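Local coordinates for protein putative glucarate dehydratase (Pseudomonas fluorescens, PDB 4IT1) that probably catalyses the magnesium-dependent dehydration of D-glucarate to 5-dehydro-4-deoxy-D-glucarate, as a member of the mandelate racemase/muconate lactonizing enzyme family, at residues A[25-30]-A[57-62]; A[77-82]-A[104-109]; A[207-212]-A[387-392]. All blocks are in the same frame, centred on the assembly; numbering follows the deposited sequence.

Contact 1 (A[25-30]-A[57-62]); sequences ITRVTV and EIESDN
A classic beta bulge interrupts the antiparallel pairing of 25-30 with 57-62, Thr26 and Arg27 both facing Glu59. The evidence is a shared acceptor: Thr26 N donates to Glu59 O at 2.9 Å, nearly straight at 167°, and Arg27 N reaches the same oxygen only weakly, at 3.3 Å. Regular pairing follows, with Thr29 N to Glu57 O and Glu57 N to Thr29 O each 2.9 Å. Arg27, Thr29, Glu57 and Glu59 share one face of the sheet, where Arg27 CB meets Glu59 CB at 3.6 Å. Bends at chi2 and chi3 bring the guanidinium back over Glu57, whose OE2 sits above the centre of its plane. This salt bridge is long (Arg27 NH2 to Glu57 OE2, 3.9 Å) and purely electrostatic, since no N-H points at the oxygen. On the other face, Ile58 CD1 lies 3.8 Å from Val28 CG1; Ile58 CG2, anti to the backbone N, turns instead to Ile25 CG2 at 3.8 Å. With an alanine here both branches go, and Val28 and Ile25 would probably be left with a gap between them. Strand 50-60 is the middle one of three, with 65-70 along its other edge; helix 128-148 packs on Ile25 and Ile58 through Phe140 and Ala139, and Leu87 of helix 74-87 touches Val28.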
loop_
_atom_site.group_PDB
_atom_site.type_symbol
_atom_site.label_atom_id
_atom_site.label_comp_id
_atom_site.label_asym_id
_atom_site.label_seq_id
_atom_site.Cartn_x
_atom_site.Cartn_y
_atom_site.Cartn_z
ATOM N N ILE A 25 5.957 23.122 9.415
ATOM C CA ILE A 25 4.831 23.333 10.329
ATOM C C ILE A 25 5.213 24.326 11.419
ATOM O O ILE A 25 6.290 24.228 12.013
ATOM C CB ILE A 25 4.377 22.014 10.998
ATOM C CG1 ILE A 25 3.990 20.974 9.943
ATOM C CG2 ILE A 25 3.206 22.260 11.946
ATOM C CD1 ILE A 25 3.959 19.552 10.463
ATOM N N THR A 26 4.317 25.272 11.684
ATOM C CA THR A 26 4.553 26.286 12.712
ATOM C C THR A 26 3.601 26.168 13.905
ATOM O O THR A 26 3.960 26.536 15.023
ATOM C CB THR A 26 4.469 27.722 12.137
ATOM O OG1 THR A 26 3.190 27.930 11.515
ATOM C CG2 THR A 26 5.582 27.963 11.123
ATOM N N ARG A 27 2.391 25.700 13.627
ATOM C CA ARG A 27 1.313 25.666 14.601
ATOM C C ARG A 27 0.571 24.320 14.656
ATOM O O ARG A 27 0.292 23.724 13.629
ATOM C CB ARG A 27 0.329 26.777 14.263
ATOM C CG ARG A 27 -0.341 27.423 15.448
ATOM C CD ARG A 27 -1.799 27.016 15.508
ATOM N NE ARG A 27 -2.650 27.894 14.718
ATOM C CZ ARG A 27 -3.617 28.643 15.231
ATOM N NH1 ARG A 27 -3.857 28.620 16.533
ATOM N NH2 ARG A 27 -4.348 29.414 14.443
ATOM N N VAL A 28 0.239 23.865 15.859
ATOM C CA VAL A 28 -0.625 22.684 16.047
ATOM C C VAL A 28 -1.663 22.936 17.143
ATOM O O VAL A 28 -1.322 23.396 18.232
ATOM C CB VAL A 28 0.182 21.411 16.396
ATOM C CG1 VAL A 28 -0.740 20.201 16.464
ATOM C CG2 VAL A 28 1.290 21.157 15.379
ATOM N N THR A 29 -2.923 22.626 16.856
ATOM C CA THR A 29 -4.016 22.888 17.789
ATOM C C THR A 29 -4.972 21.696 17.915
ATOM O O THR A 29 -5.810 21.448 17.038
ATOM C CB THR A 29 -4.795 24.171 17.413
ATOM O OG1 THR A 29 -3.892 25.282 17.371
ATOM C CG2 THR A 29 -5.898 24.467 18.426
ATOM N N VAL A 30 -4.836 20.973 19.023
ATOM C CA VAL A 30 -5.724 19.865 19.350
ATOM C C VAL A 30 -6.838 20.378 20.260
ATOM O O VAL A 30 -6.577 20.998 21.289
ATOM C CB VAL A 30 -4.957 18.713 20.027
ATOM C CG1 VAL A 30 -5.829 17.469 20.098
ATOM C CG2 VAL A 30 -3.661 18.421 19.278
ATOM N N GLU A 57 -5.852 21.070 14.192
ATOM C CA GLU A 57 -5.487 22.142 13.264
ATOM C C GLU A 57 -3.981 22.159 13.068
ATOM O O GLU A 57 -3.226 22.175 14.036
ATOM C CB GLU A 57 -5.915 23.502 13.811
ATOM C CG GLU A 57 -6.968 24.231 12.995
ATOM C CD GLU A 57 -7.062 25.717 13.335
ATOM O OE1 GLU A 57 -7.778 26.440 12.613
ATOM O OE2 GLU A 57 -6.423 26.169 14.312
ATOM N N ILE A 58 -3.550 22.147 11.814
ATOM C CA ILE A 58 -2.140 22.325 11.485
ATOM C C ILE A 58 -1.997 23.605 10.663
ATOM O O ILE A 58 -2.889 23.957 9.892
ATOM C CB ILE A 58 -1.570 21.118 10.705
ATOM C CG1 ILE A 58 -1.832 19.806 11.457
ATOM C CG2 ILE A 58 -0.084 21.295 10.403
ATOM C CD1 ILE A 58 -1.084 19.652 12.765
ATOM N N GLU A 59 -0.883 24.304 10.851
ATOM C CA GLU A 59 -0.584 25.493 10.070
ATOM C C GLU A 59 0.885 25.473 9.677
ATOM O O GLU A 59 1.744 24.984 10.423
ATOM C CB GLU A 59 -0.929 26.769 10.850
ATOM C CG GLU A 59 -1.036 28.029 9.995
ATOM C CD GLU A 59 -0.919 29.312 10.804
ATOM O OE1 GLU A 59 -1.885 30.107 10.802
ATOM O OE2 GLU A 59 0.138 29.527 11.440
ATOM N N SER A 60 1.156 26.006 8.491
ATOM C CA SER A 60 2.494 26.023 7.921
ATOM C C SER A 60 3.046 27.446 7.881
ATOM O O SER A 60 2.287 28.408 8.038
ATOM C CB SER A 60 2.437 25.448 6.509
ATOM O OG SER A 60 1.336 25.990 5.789
ATOM N N ASP A 61 4.357 27.569 7.658
ATOM C CA ASP A 61 5.034 28.874 7.571
ATOM C C ASP A 61 4.510 29.791 6.453
ATOM O O ASP A 61 4.685 31.009 6.515
ATOM C CB ASP A 61 6.560 28.704 7.459
ATOM C CG ASP A 61 6.987 27.869 6.251
ATOM O OD1 ASP A 61 6.170 27.640 5.330
ATOM O OD2 ASP A 61 8.164 27.442 6.223
ATOM N N ASN A 62 3.874 29.196 5.445
ATOM C CA ASN A 62 3.292 29.933 4.322
ATOM C C ASN A 62 1.762 30.044 4.374
ATOM O O ASN A 62 1.109 30.255 3.347
ATOM C CB ASN A 62 3.766 29.359 2.973
ATOM C CG ASN A 62 3.610 27.844 2.873
ATOM O OD1 ASN A 62 4.230 27.209 2.020
ATOM N ND2 ASN A 62 2.784 27.260 3.734
#

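Contact 2 (A[77-82]-A[104-109]); sequences LAIQQQ and TTVAAH
Ile79 and His109 lose the most surface here, 72 and 60 Å² respectively, and they meet through a CH-pi contact. The methyl Ile79 CD1 stands over one face of the imidazole, 4.1 Å from the His109 ring centroid and 15° off the ring normal, shifted slightly so that its nearest ring atom is His109 CG at 3.9 Å. Ile79 CG1 is anti to the carbonyl carbon (chi1 -70°), and from there the chain carries CD1 across to the ring although the CB itself does not point that way. Ile79 CD1 also comes to 4.4 Å from Val106 CG2. Gln82, one turn further on, comes to the imidazole at its edge: its OE1 lies in the ring plane, 3.9 Å from His109 CD2, with amide and ring planes 65° apart. Gln82 CB packs on Thr105 CG2 at 3.6 Å; Thr105 CG2 is anti to the backbone N, while Thr105 OG1 bonds Ile101 O of its own helix and Gln86 NE2. No hydrogen bond joins the two segments directly. This mostly apolar packing joins helices 74-87 and 95-107, successive members of the helical part of the N-terminal capping domain of the enolase superfamily, with Ala132 and Val129 of helix 128-148 beneath Ile79 and Val106.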
loop_
_atom_site.group_PDB
_atom_site.type_symbol
_atom_site.label_atom_id
_atom_site.label_comp_id
_atom_site.label_asym_id
_atom_site.label_seq_id
_atom_site.Cartn_x
_atom_site.Cartn_y
_atom_site.Cartn_z
ATOM N N LEU A 77 -6.709 11.828 23.717
ATOM C CA LEU A 77 -6.304 13.231 23.864
ATOM C C LEU A 77 -4.886 13.358 24.402
ATOM O O LEU A 77 -4.050 14.048 23.817
ATOM C CB LEU A 77 -7.266 13.972 24.799
ATOM C CG LEU A 77 -8.681 14.244 24.294
ATOM C CD1 LEU A 77 -9.617 14.515 25.457
ATOM C CD2 LEU A 77 -8.682 15.405 23.313
ATOM N N ALA A 78 -4.633 12.678 25.517
ATOM C CA ALA A 78 -3.338 12.697 26.191
ATOM C C ALA A 78 -2.206 12.348 25.236
ATOM O O ALA A 78 -1.138 12.959 25.278
ATOM C CB ALA A 78 -3.351 11.739 27.374
ATOM N N ILE A 79 -2.458 11.366 24.372
ATOM C CA ILE A 79 -1.496 10.949 23.355
ATOM C C ILE A 79 -1.347 12.023 22.268
ATOM O O ILE A 79 -0.231 12.416 21.931
ATOM C CB ILE A 79 -1.876 9.572 22.754
ATOM C CG1 ILE A 79 -1.669 8.448 23.789
ATOM C CG2 ILE A 79 -1.098 9.293 21.473
ATOM C CD1 ILE A 79 -0.221 8.148 24.147
ATOM N N GLN A 80 -2.474 12.497 21.743
ATOM C CA GLN A 80 -2.483 13.571 20.746
ATOM C C GLN A 80 -1.707 14.793 21.260
ATOM O O GLN A 80 -0.836 15.320 20.562
ATOM C CB GLN A 80 -3.926 13.952 20.368
ATOM C CG GLN A 80 -4.715 12.850 19.661
ATOM C CD GLN A 80 -6.201 13.156 19.572
ATOM O OE1 GLN A 80 -6.593 14.296 19.318
ATOM N NE2 GLN A 80 -7.039 12.139 19.777
ATOM N N GLN A 81 -2.008 15.214 22.490
ATOM C CA GLN A 81 -1.324 16.342 23.134
ATOM C C GLN A 81 0.191 16.135 23.219
ATOM O O GLN A 81 0.964 17.010 22.833
ATOM C CB GLN A 81 -1.899 16.600 24.530
ATOM C CG GLN A 81 -3.245 17.310 24.549
ATOM C CD GLN A 81 -3.487 18.080 25.840
ATOM O OE1 GLN A 81 -2.875 17.803 26.876
ATOM N NE2 GLN A 81 -4.383 19.061 25.780
ATOM N N GLN A 82 0.601 14.971 23.717
ATOM C CA GLN A 82 2.018 14.589 23.796
ATOM C C GLN A 82 2.748 14.741 22.459
ATOM O O GLN A 82 3.855 15.282 22.405
ATOM C CB GLN A 82 2.146 13.142 24.284
ATOM C CG GLN A 82 1.910 12.934 25.774
ATOM C CD GLN A 82 3.186 12.654 26.545
ATOM O OE1 GLN A 82 3.259 11.691 27.310
ATOM N NE2 GLN A 82 4.201 13.492 26.346
ATOM N N THR A 104 7.762 6.541 19.353
ATOM C CA THR A 104 8.588 6.906 20.509
ATOM C C THR A 104 7.736 7.402 21.675
ATOM O O THR A 104 7.972 7.046 22.834
ATOM C CB THR A 104 9.628 7.972 20.120
ATOM O OG1 THR A 104 10.535 7.400 19.179
ATOM C CG2 THR A 104 10.419 8.453 21.333
ATOM N N THR A 105 6.735 8.207 21.346
ATOM C CA THR A 105 5.817 8.765 22.320
ATOM C C THR A 105 4.977 7.681 23.006
ATOM O O THR A 105 4.867 7.664 24.234
ATOM C CB THR A 105 4.916 9.817 21.653
ATOM O OG1 THR A 105 5.738 10.783 20.988
ATOM C CG2 THR A 105 4.031 10.520 22.676
ATOM N N VAL A 106 4.402 6.777 22.212
ATOM C CA VAL A 106 3.595 5.670 22.738
ATOM C C VAL A 106 4.434 4.721 23.601
ATOM O O VAL A 106 3.958 4.233 24.624
ATOM C CB VAL A 106 2.879 4.892 21.608
ATOM C CG1 VAL A 106 2.309 3.575 22.118
ATOM C CG2 VAL A 106 1.770 5.740 21.004
ATOM N N ALA A 107 5.679 4.483 23.188
ATOM C CA ALA A 107 6.617 3.665 23.956
ATOM C C ALA A 107 6.870 4.230 25.360
ATOM O O ALA A 107 7.154 3.478 26.294
ATOM C CB ALA A 107 7.926 3.510 23.199
ATOM N N ALA A 108 6.752 5.551 25.495
ATOM C CA ALA A 108 6.934 6.242 26.773
ATOM C C ALA A 108 5.591 6.487 27.469
ATOM O O ALA A 108 5.378 7.536 28.083
ATOM C CB ALA A 108 7.675 7.553 26.554
ATOM N N HIS A 109 4.693 5.508 27.374
ATOM C CA HIS A 109 3.354 5.630 27.944
ATOM C C HIS A 109 2.767 4.275 28.345
ATOM O O HIS A 109 2.747 3.333 27.548
ATOM C CB HIS A 109 2.423 6.331 26.955
ATOM C CG HIS A 109 1.341 7.129 27.610
ATOM N ND1 HIS A 109 0.133 6.581 27.986
ATOM C CD2 HIS A 109 1.289 8.435 27.962
ATOM C CE1 HIS A 109 -0.618 7.517 28.539
ATOM N NE2 HIS A 109 0.060 8.650 28.536
#

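Contact 3 (A[207-212]-A[387-392]); sequences YGFKSI and LPIVDG
Tyr207 and Gly208 meet Ile389 and Gly392 where two loops of the (beta/alpha)7beta barrel domain, a modified TIM barrel that the enolase superfamily shares, run side by side. The first loop links helix 193-207 to strand 212-215, and the second leads into strand 393-395; these strands flank strand 163-170 in the barrel sheet. Polar contact rests on one backbone bond, Gly392 N to Tyr207 O, 2.7 Å long with an angle of 147° at the hydrogen and the donor tilted 17° from the carbonyl plane. It links the last residue of the helix to the residue just ahead of strand 393-395. A CA-H...O contact from Tyr207 CA to Ile389 O, 3.5 Å, supplements it.

Close backbone packing is the second kind of interaction. The CA atoms of Phe209 and Gly392 are 3.7 Å apart, and those of Gly208 and Asp391 4.1 Å. Both glycines have positive phi, and a CB on either would collide with the opposing backbone, so the close approach depends on their lack of side chains.

Apolar packing centres on Ile389, whose CB and CG2 serve different rings. Its CB approaches Tyr207 CD1, while CG2, set anti to the backbone N, meets Phe209 CE1. The Phe209 ring also rests on Phe166 and Ala168 of strand 163-170 and has Tyr207 CB over one face. Closest of its meetings with the second loop is Phe209 CD1 to Gly392 CA, at 3.6 Å.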
loop_
_atom_site.group_PDB
_atom_site.type_symbol
_atom_site.label_atom_id
_atom_site.label_comp_id
_atom_site.label_asym_id
_atom_site.label_seq_id
_atom_site.Cartn_x
_atom_site.Cartn_y
_atom_site.Cartn_z
ATOM N N TYR A 207 -31.869 12.059 2.560
ATOM C CA TYR A 207 -30.498 11.892 2.070
ATOM C C TYR A 207 -30.368 11.023 0.817
ATOM O O TYR A 207 -29.347 11.077 0.124
ATOM C CB TYR A 207 -29.601 11.344 3.189
ATOM C CG TYR A 207 -29.527 12.223 4.422
ATOM C CD1 TYR A 207 -28.668 13.327 4.468
ATOM C CD2 TYR A 207 -30.308 11.945 5.550
ATOM C CE1 TYR A 207 -28.598 14.132 5.597
ATOM C CE2 TYR A 207 -30.245 12.745 6.682
ATOM C CZ TYR A 207 -29.390 13.836 6.702
ATOM O OH TYR A 207 -29.321 14.629 7.824
ATOM N N GLY A 208 -31.393 10.218 0.543
ATOM C CA GLY A 208 -31.431 9.381 -0.656
ATOM C C GLY A 208 -30.526 8.160 -0.638
ATOM O O GLY A 208 -30.010 7.759 -1.680
ATOM N N PHE A 209 -30.334 7.568 0.542
ATOM C CA PHE A 209 -29.522 6.359 0.687
ATOM C C PHE A 209 -30.141 5.194 -0.093
ATOM O O PHE A 209 -31.365 4.994 -0.068
ATOM C CB PHE A 209 -29.368 5.968 2.171
ATOM C CG PHE A 209 -28.589 6.963 3.008
ATOM C CD1 PHE A 209 -27.302 7.344 2.653
ATOM C CD2 PHE A 209 -29.139 7.493 4.173
ATOM C CE1 PHE A 209 -26.588 8.253 3.425
ATOM C CE2 PHE A 209 -28.425 8.394 4.961
ATOM C CZ PHE A 209 -27.148 8.776 4.584
ATOM N N LYS A 210 -29.292 4.425 -0.775
ATOM C CA LYS A 210 -29.758 3.308 -1.607
ATOM C C LYS A 210 -29.559 1.935 -0.961
ATOM O O LYS A 210 -29.901 0.911 -1.550
ATOM C CB LYS A 210 -29.122 3.366 -3.002
ATOM C CG LYS A 210 -29.689 4.477 -3.876
ATOM C CD LYS A 210 -28.947 4.615 -5.197
ATOM C CE LYS A 210 -29.471 5.804 -5.985
ATOM N NZ LYS A 210 -28.776 5.959 -7.292
ATOM N N SER A 211 -29.024 1.928 0.261
ATOM C CA SER A 211 -28.835 0.696 1.035
ATOM C C SER A 211 -29.051 0.940 2.526
ATOM O O SER A 211 -28.957 2.075 2.995
ATOM C CB SER A 211 -27.446 0.115 0.786
ATOM O OG SER A 211 -26.458 1.115 0.916
ATOM N N ILE A 212 -29.345 -0.127 3.268
ATOM C CA ILE A 212 -29.651 -0.007 4.698
ATOM C C ILE A 212 -28.830 -0.955 5.597
ATOM O O ILE A 212 -28.744 -2.170 5.339
ATOM C CB ILE A 212 -31.159 -0.217 4.971
ATOM C CG1 ILE A 212 -32.017 0.727 4.113
ATOM C CG2 ILE A 212 -31.465 0.013 6.441
ATOM C CD1 ILE A 212 -33.476 0.318 4.003
ATOM N N LEU A 387 -22.567 18.896 6.070
ATOM C CA LEU A 387 -22.272 18.536 4.690
ATOM C C LEU A 387 -23.452 17.872 3.996
ATOM O O LEU A 387 -24.250 17.188 4.647
ATOM C CB LEU A 387 -21.062 17.608 4.646
ATOM C CG LEU A 387 -19.721 18.239 4.274
ATOM C CD1 LEU A 387 -19.727 19.760 4.397
ATOM C CD2 LEU A 387 -18.610 17.609 5.102
ATOM N N PRO A 388 -23.564 18.073 2.670
ATOM C CA PRO A 388 -24.698 17.524 1.934
ATOM C C PRO A 388 -24.491 16.057 1.592
ATOM O O PRO A 388 -23.376 15.644 1.268
ATOM C CB PRO A 388 -24.727 18.365 0.640
ATOM C CG PRO A 388 -23.614 19.368 0.756
ATOM C CD PRO A 388 -22.668 18.836 1.788
ATOM N N ILE A 389 -25.562 15.278 1.684
ATOM C CA ILE A 389 -25.563 13.917 1.165
ATOM C C ILE A 389 -26.708 13.779 0.165
ATOM O O ILE A 389 -27.880 13.623 0.543
ATOM C CB ILE A 389 -25.652 12.848 2.281
ATOM C CG1 ILE A 389 -24.458 12.978 3.239
ATOM C CG2 ILE A 389 -25.694 11.454 1.670
ATOM C CD1 ILE A 389 -24.597 12.191 4.528
ATOM N N VAL A 390 -26.347 13.855 -1.112
ATOM C CA VAL A 390 -27.324 13.850 -2.188
ATOM C C VAL A 390 -27.334 12.491 -2.876
ATOM O O VAL A 390 -26.294 12.016 -3.346
ATOM C CB VAL A 390 -27.042 14.943 -3.244
ATOM C CG1 VAL A 390 -28.340 15.325 -3.940
ATOM C CG2 VAL A 390 -26.362 16.168 -2.630
ATOM N N ASP A 391 -28.524 11.890 -2.936
ATOM C CA ASP A 391 -28.754 10.563 -3.529
ATOM C C ASP A 391 -27.962 9.461 -2.814
ATOM O O ASP A 391 -27.552 8.467 -3.425
ATOM C CB ASP A 391 -28.476 10.567 -5.044
ATOM C CG ASP A 391 -29.355 11.555 -5.803
ATOM O OD1 ASP A 391 -30.602 11.448 -5.724
ATOM O OD2 ASP A 391 -28.793 12.436 -6.489
ATOM N N GLY A 392 -27.776 9.645 -1.508
ATOM C CA GLY A 392 -27.010 8.718 -0.685
ATOM C C GLY A 392 -25.528 8.728 -0.999
ATOM O O GLY A 392 -24.858 7.708 -0.855
#

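How the contacts relate
Contacts 1 and 2 belong to the N-terminal capping domain and contact 3 to the barrel domain. The first two have centres about 19 Å apart yet touch directly: Val30 CG1, at the end of segment 25-30 and midway along strand 25-36, lies 3.4 Å from Gln80 OE1 on the helix of contact 2, so helix 74-87 packs directly on strand 25-36. Helix 128-148 serves both. Contact 3 is remote, its centre about 34 Å from that of contact 1 and 38 Å from that of contact 2, with nearest atoms about 16 and 19 Å away. None reaches the magnesium site of Asp243, Glu268 and Asn291, although segment 207-212 runs into the barrel strand ending at the predicted proton acceptor Lys215.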